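Local coordinates for protein listeriolysin O (PDB 4CDB) that forms large oligomeric pores in cholesterol-containing host membranes and so lyses the target cell, at residues Ile77-Ala82 with Ile347-Asn352; Val93-Glu98 with Pro251-Ser256. One frame throughout, in Å; residues are numbered along the deposited sequence.

Contact 1: Ile77-Ala82 with Ile347-Asn352; sequences IQVVNA and IAYTTN. With NA (sodium ion), chain N.
The Tyr349 ring carries Ile77 over one face and Val79 at its edge. Its chi1 of 65° folds the phenol back over Ile77, whose CB lies above the ring centre, 3.7 Å from the centroid, a CH-pi contact; Ile77 CG2 reaches on to Tyr349 CZ at 3.5 Å. Val79 CG2 comes in near the ring plane, 3.6 Å from Tyr349 CD1. Backbone bonds make Ile77 and Tyr349 an antiparallel hydrogen-bonded pair: Ile77 N donates to Tyr349 O at 2.7 Å, and Tyr349 N answers to Ile77 O at 3.0 Å, an oxygen that the CA-H of Ala348 also approaches. Water carries further polar links: one molecule joins Tyr349 OH to Gln78 O, and another lies among Gln78 OE1, Val79 N and Ile347 O. Gln78 OE1 binds a sodium ion at 2.9 Å. The ion is shared with Tyr265 and with Phe183, which belongs to 176-189, a segment that becomes a membrane-spanning beta strand of the pore. Lys214 NZ hydrogen-bonds the same amide oxygen. The short, weakly bonded strand 77-78 lies along one side of strand 345-353, an edge pairing in the cytolysin's large antiparallel sheet, where strand 252-260 is the other neighbour of 345-353.

Contact 2: Val93-Glu98 with Pro251-Ser256; sequences VKANSE and PPAYIS
Val93 and Ala253 form the hydrogen-bonded pair of a short antiparallel beta ladder, in which strand 92-94 borders strand 252-260 of the large sheet of this cholesterol-dependent cytolysin. Two bonds join the pair, Val93 N to Ala253 O and Ala253 N to Val93 O, both 2.8 Å. Methyls fit against backbone carbonyls. Val93 CG1 stands anti to the carbonyl carbon (chi1 -65°), which leaves CG2 to lie against the Ala253 carbonyl, 3.6 Å from Ala253 O. Further along, the fit is reciprocal: Ala95 CB sits against Pro251 O at 3.4 Å, while Pro251 CD reaches back to Ala95 O, also at 3.4 Å. Ala253 CB is the common neighbour of two methyls, Val93 CG2 and Ala95 CB, each a loose 4.3 Å away. Phe353 of the next strand touches Ala95 as well. On the other face of the ladder Lys94 and Pro252 form the non-hydrogen-bonded pair, with Lys94 stretched out so that NZ hydrogen-bonds Leu244 O. Beyond the ladder Asn96 is the N-cap of helix 97-100, its OD1 accepting from Glu98 N. The pairing finishes where Ala95 N donates to Pro251 O, at 2.8 Å and 163° at the hydrogen.

From the N terminus, strand 77-78 comes first and strand 92-94 soon after, before the chain turns into helix 97-100. Their partners follow in reverse order: 251-256 closes the inner loop at contact 2, and 347-352 closes the outer one at contact 1, so contact 2 is nested within contact 1. The two later strands, 252-260 and 345-353, are neighbours in the same antiparallel sheet, and the contacts meet there, with centres about 12 Å apart. Thr350 OG1 and Ser256 OG lie 2.8 Å apart in a probable hydrogen bond, and Tyr254 N probably bonds Asn352 O. These bonds join the later strands to each other, while the contacts tie a short early strand to each.

Contact 1: Ile77-Ala82 with Ile347-Asn352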
loop_
_atom_site.group_PDB
_atom_site.type_symbol
_atom_site.label_atom_id
_atom_site.label_comp_id
_atom_site.label_asym_id
_atom_site.label_seq_id
_atom_site.Cartn_x
_atom_site.Cartn_y
_atom_site.Cartn_z
ATOM N N ILE A 77 -16.357 4.753 1.425
ATOM C CA ILE A 77 -16.568 3.315 1.524
ATOM C C ILE A 77 -16.130 2.650 0.226
ATOM O O ILE A 77 -16.498 3.100 -0.860
ATOM C CB ILE A 77 -18.049 2.969 1.772
ATOM C CG1 ILE A 77 -18.678 3.954 2.761
ATOM C CG2 ILE A 77 -18.190 1.520 2.242
ATOM C CD1 ILE A 77 -18.060 3.929 4.137
ATOM N N GLN A 78 -15.350 1.580 0.342
ATOM C CA GLN A 78 -14.871 0.840 -0.821
ATOM C C GLN A 78 -15.951 -0.083 -1.384
ATOM O O GLN A 78 -16.884 -0.464 -0.676
ATOM C CB GLN A 78 -13.620 0.036 -0.459
ATOM C CG GLN A 78 -12.454 0.901 -0.010
ATOM C CD GLN A 78 -12.068 1.926 -1.055
ATOM O OE1 GLN A 78 -11.731 1.574 -2.184
ATOM N NE2 GLN A 78 -12.140 3.202 -0.690
ATOM N N VAL A 79 -15.819 -0.440 -2.658
ATOM C CA VAL A 79 -16.797 -1.296 -3.315
ATOM C C VAL A 79 -16.178 -2.623 -3.745
ATOM O O VAL A 79 -15.144 -2.641 -4.414
ATOM C CB VAL A 79 -17.392 -0.611 -4.566
ATOM C CG1 VAL A 79 -18.336 -1.556 -5.283
ATOM C CG2 VAL A 79 -18.107 0.680 -4.192
ATOM N N VAL A 80 -16.802 -3.732 -3.357
ATOM C CA VAL A 80 -16.401 -5.034 -3.873
ATOM C C VAL A 80 -16.964 -5.174 -5.283
ATOM O O VAL A 80 -18.179 -5.206 -5.470
ATOM C CB VAL A 80 -16.905 -6.183 -2.979
ATOM C CG1 VAL A 80 -16.541 -7.534 -3.586
ATOM C CG2 VAL A 80 -16.330 -6.052 -1.578
ATOM N N ASN A 81 -16.073 -5.248 -6.269
ATOM C CA ASN A 81 -16.454 -5.167 -7.680
ATOM C C ASN A 81 -17.529 -6.159 -8.120
ATOM O O ASN A 81 -18.398 -5.825 -8.926
ATOM C CB ASN A 81 -15.220 -5.296 -8.576
ATOM C CG ASN A 81 -15.575 -5.340 -10.049
ATOM O OD1 ASN A 81 -15.555 -6.402 -10.672
ATOM N ND2 ASN A 81 -15.906 -4.185 -10.613
ATOM N N ALA A 82 -17.467 -7.373 -7.585
ATOM C CA ALA A 82 -18.430 -8.409 -7.933
ATOM C C ALA A 82 -19.866 -8.027 -7.572
ATOM O O ALA A 82 -20.809 -8.449 -8.238
ATOM C CB ALA A 82 -18.050 -9.722 -7.273
ATOM N N ILE A 347 -16.990 2.590 -7.714
ATOM C CA ILE A 347 -15.726 2.190 -7.105
ATOM C C ILE A 347 -15.561 2.744 -5.692
ATOM O O ILE A 347 -14.678 2.317 -4.947
ATOM C CB ILE A 347 -14.520 2.608 -7.976
ATOM C CG1 ILE A 347 -14.606 4.092 -8.340
ATOM C CG2 ILE A 347 -14.450 1.756 -9.235
ATOM C CD1 ILE A 347 -13.495 4.554 -9.269
ATOM N N ALA A 348 -16.415 3.695 -5.330
ATOM C CA ALA A 348 -16.409 4.278 -3.992
ATOM C C ALA A 348 -17.721 5.003 -3.733
ATOM O O ALA A 348 -18.384 5.447 -4.669
ATOM C CB ALA A 348 -15.244 5.237 -3.835
ATOM N N TYR A 349 -18.091 5.122 -2.463
ATOM C CA TYR A 349 -19.293 5.859 -2.096
ATOM C C TYR A 349 -19.261 6.379 -0.664
ATOM O O TYR A 349 -18.515 5.875 0.175
ATOM C CB TYR A 349 -20.550 5.016 -2.342
ATOM C CG TYR A 349 -20.676 3.768 -1.490
ATOM C CD1 TYR A 349 -20.038 2.590 -1.853
ATOM C CD2 TYR A 349 -21.455 3.762 -0.339
ATOM C CE1 TYR A 349 -20.159 1.440 -1.084
ATOM C CE2 TYR A 349 -21.584 2.620 0.437
ATOM C CZ TYR A 349 -20.933 1.461 0.058
ATOM O OH TYR A 349 -21.054 0.321 0.821
ATOM N N THR A 350 -20.070 7.399 -0.399
ATOM C CA THR A 350 -20.174 7.970 0.936
ATOM C C THR A 350 -21.565 7.705 1.498
ATOM O O THR A 350 -22.533 7.577 0.742
ATOM C CB THR A 350 -19.917 9.488 0.920
ATOM O OG1 THR A 350 -20.988 10.144 0.232
ATOM C CG2 THR A 350 -18.599 9.802 0.221
ATOM N N THR A 351 -21.668 7.625 2.821
ATOM C CA THR A 351 -22.951 7.380 3.467
ATOM C C THR A 351 -23.265 8.438 4.520
ATOM O O THR A 351 -22.373 8.914 5.223
ATOM C CB THR A 351 -22.997 5.987 4.122
ATOM O OG1 THR A 351 -21.824 5.799 4.922
ATOM C CG2 THR A 351 -23.053 4.905 3.062
ATOM N N ASN A 352 -24.540 8.804 4.619
ATOM C CA ASN A 352 -25.002 9.736 5.641
ATOM C C ASN A 352 -26.042 9.072 6.529
ATOM O O ASN A 352 -26.913 8.354 6.036
ATOM C CB ASN A 352 -25.613 10.987 5.005
ATOM C CG ASN A 352 -24.588 11.851 4.296
ATOM O OD1 ASN A 352 -23.451 11.437 4.075
ATOM N ND2 ASN A 352 -24.992 13.061 3.929
HETATM NA NA NA N . -9.725 -0.539 -1.788
HETATM O O HOH W 1 -19.264 -1.601 0.035
HETATM O O HOH W 2 -13.144 0.297 -4.035
HETATM O O HOH W 3 -8.889 1.895 -1.857
#

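Contact 2: Val93-Glu98 with Pro251-Ser256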
loop_
_atom_site.group_PDB
_atom_site.type_symbol
_atom_site.label_atom_id
_atom_site.label_comp_id
_atom_site.label_asym_id
_atom_site.label_seq_id
_atom_site.Cartn_x
_atom_site.Cartn_y
_atom_site.Cartn_z
ATOM N N VAL A 93 -29.513 1.830 3.777
ATOM C CA VAL A 93 -28.778 0.733 4.402
ATOM C C VAL A 93 -28.719 0.872 5.923
ATOM O O VAL A 93 -28.951 1.951 6.471
ATOM C CB VAL A 93 -27.329 0.643 3.864
ATOM C CG1 VAL A 93 -27.317 0.286 2.382
ATOM C CG2 VAL A 93 -26.596 1.949 4.112
ATOM N N LYS A 94 -28.416 -0.234 6.596
ATOM C CA LYS A 94 -28.127 -0.206 8.022
ATOM C C LYS A 94 -26.665 0.147 8.231
ATOM O O LYS A 94 -25.789 -0.368 7.536
ATOM C CB LYS A 94 -28.406 -1.567 8.657
ATOM C CG LYS A 94 -29.859 -1.987 8.647
ATOM C CD LYS A 94 -30.013 -3.372 9.254
ATOM C CE LYS A 94 -31.469 -3.802 9.294
ATOM N NZ LYS A 94 -31.627 -5.194 9.806
ATOM N N ALA A 95 -26.400 1.025 9.191
ATOM C CA ALA A 95 -25.027 1.376 9.524
ATOM C C ALA A 95 -24.509 0.438 10.609
ATOM O O ALA A 95 -24.597 0.746 11.798
ATOM C CB ALA A 95 -24.937 2.819 9.984
ATOM N N ASN A 96 -23.981 -0.711 10.192
ATOM C CA ASN A 96 -23.412 -1.682 11.123
ATOM C C ASN A 96 -22.137 -2.328 10.588
ATOM O O ASN A 96 -21.512 -1.812 9.660
ATOM C CB ASN A 96 -24.448 -2.749 11.492
ATOM C CG ASN A 96 -25.075 -3.406 10.273
ATOM O OD1 ASN A 96 -24.470 -3.469 9.204
ATOM N ND2 ASN A 96 -26.300 -3.895 10.432
ATOM N N SER A 97 -21.765 -3.464 11.169
ATOM C CA SER A 97 -20.533 -4.154 10.792
ATOM C C SER A 97 -20.542 -4.638 9.342
ATOM O O SER A 97 -19.490 -4.781 8.723
ATOM C CB SER A 97 -20.270 -5.327 11.738
ATOM O OG SER A 97 -21.371 -6.216 11.751
ATOM N N GLU A 98 -21.732 -4.882 8.802
ATOM C CA GLU A 98 -21.859 -5.350 7.423
ATOM C C GLU A 98 -21.503 -4.257 6.422
ATOM O O GLU A 98 -21.051 -4.544 5.316
ATOM C CB GLU A 98 -23.269 -5.881 7.153
ATOM C CG GLU A 98 -23.606 -7.164 7.897
ATOM C CD GLU A 98 -22.774 -8.346 7.435
ATOM O OE1 GLU A 98 -21.630 -8.496 7.913
ATOM O OE2 GLU A 98 -23.266 -9.128 6.595
ATOM N N PRO A 251 -28.388 1.860 13.155
ATOM C CA PRO A 251 -28.981 3.120 12.695
ATOM C C PRO A 251 -29.149 3.155 11.183
ATOM O O PRO A 251 -28.279 2.661 10.463
ATOM C CB PRO A 251 -27.954 4.174 13.125
ATOM C CG PRO A 251 -27.116 3.509 14.171
ATOM C CD PRO A 251 -27.074 2.067 13.783
ATOM N N PRO A 252 -30.260 3.735 10.705
ATOM C CA PRO A 252 -30.505 3.832 9.265
ATOM C C PRO A 252 -29.593 4.871 8.615
ATOM O O PRO A 252 -29.327 5.923 9.203
ATOM C CB PRO A 252 -31.967 4.281 9.193
ATOM C CG PRO A 252 -32.183 5.041 10.455
ATOM C CD PRO A 252 -31.350 4.336 11.494
ATOM N N ALA A 253 -29.104 4.560 7.421
ATOM C CA ALA A 253 -28.263 5.484 6.673
ATOM C C ALA A 253 -28.582 5.374 5.191
ATOM O O ALA A 253 -29.212 4.408 4.755
ATOM C CB ALA A 253 -26.789 5.191 6.924
ATOM N N TYR A 254 -28.153 6.365 4.416
ATOM C CA TYR A 254 -28.334 6.321 2.970
ATOM C C TYR A 254 -27.038 6.630 2.227
ATOM O O TYR A 254 -26.168 7.339 2.737
ATOM C CB TYR A 254 -29.444 7.279 2.522
ATOM C CG TYR A 254 -29.144 8.742 2.754
ATOM C CD1 TYR A 254 -29.342 9.320 4.000
ATOM C CD2 TYR A 254 -28.676 9.549 1.723
ATOM C CE1 TYR A 254 -29.073 10.658 4.217
ATOM C CE2 TYR A 254 -28.405 10.888 1.932
ATOM C CZ TYR A 254 -28.606 11.437 3.181
ATOM O OH TYR A 254 -28.339 12.768 3.397
ATOM N N ILE A 255 -26.912 6.087 1.023
ATOM C CA ILE A 255 -25.767 6.389 0.177
ATOM C C ILE A 255 -25.949 7.782 -0.426
ATOM O O ILE A 255 -26.780 7.983 -1.313
ATOM C CB ILE A 255 -25.583 5.322 -0.919
ATOM C CG1 ILE A 255 -25.417 3.937 -0.285
ATOM C CG2 ILE A 255 -24.391 5.652 -1.797
ATOM C CD1 ILE A 255 -25.167 2.821 -1.282
ATOM N N SER A 256 -25.174 8.741 0.074
ATOM C CA SER A 256 -25.319 10.141 -0.315
ATOM C C SER A 256 -24.614 10.482 -1.627
ATOM O O SER A 256 -24.986 11.436 -2.305
ATOM C CB SER A 256 -24.823 11.056 0.809
ATOM O OG SER A 256 -23.513 10.696 1.217
#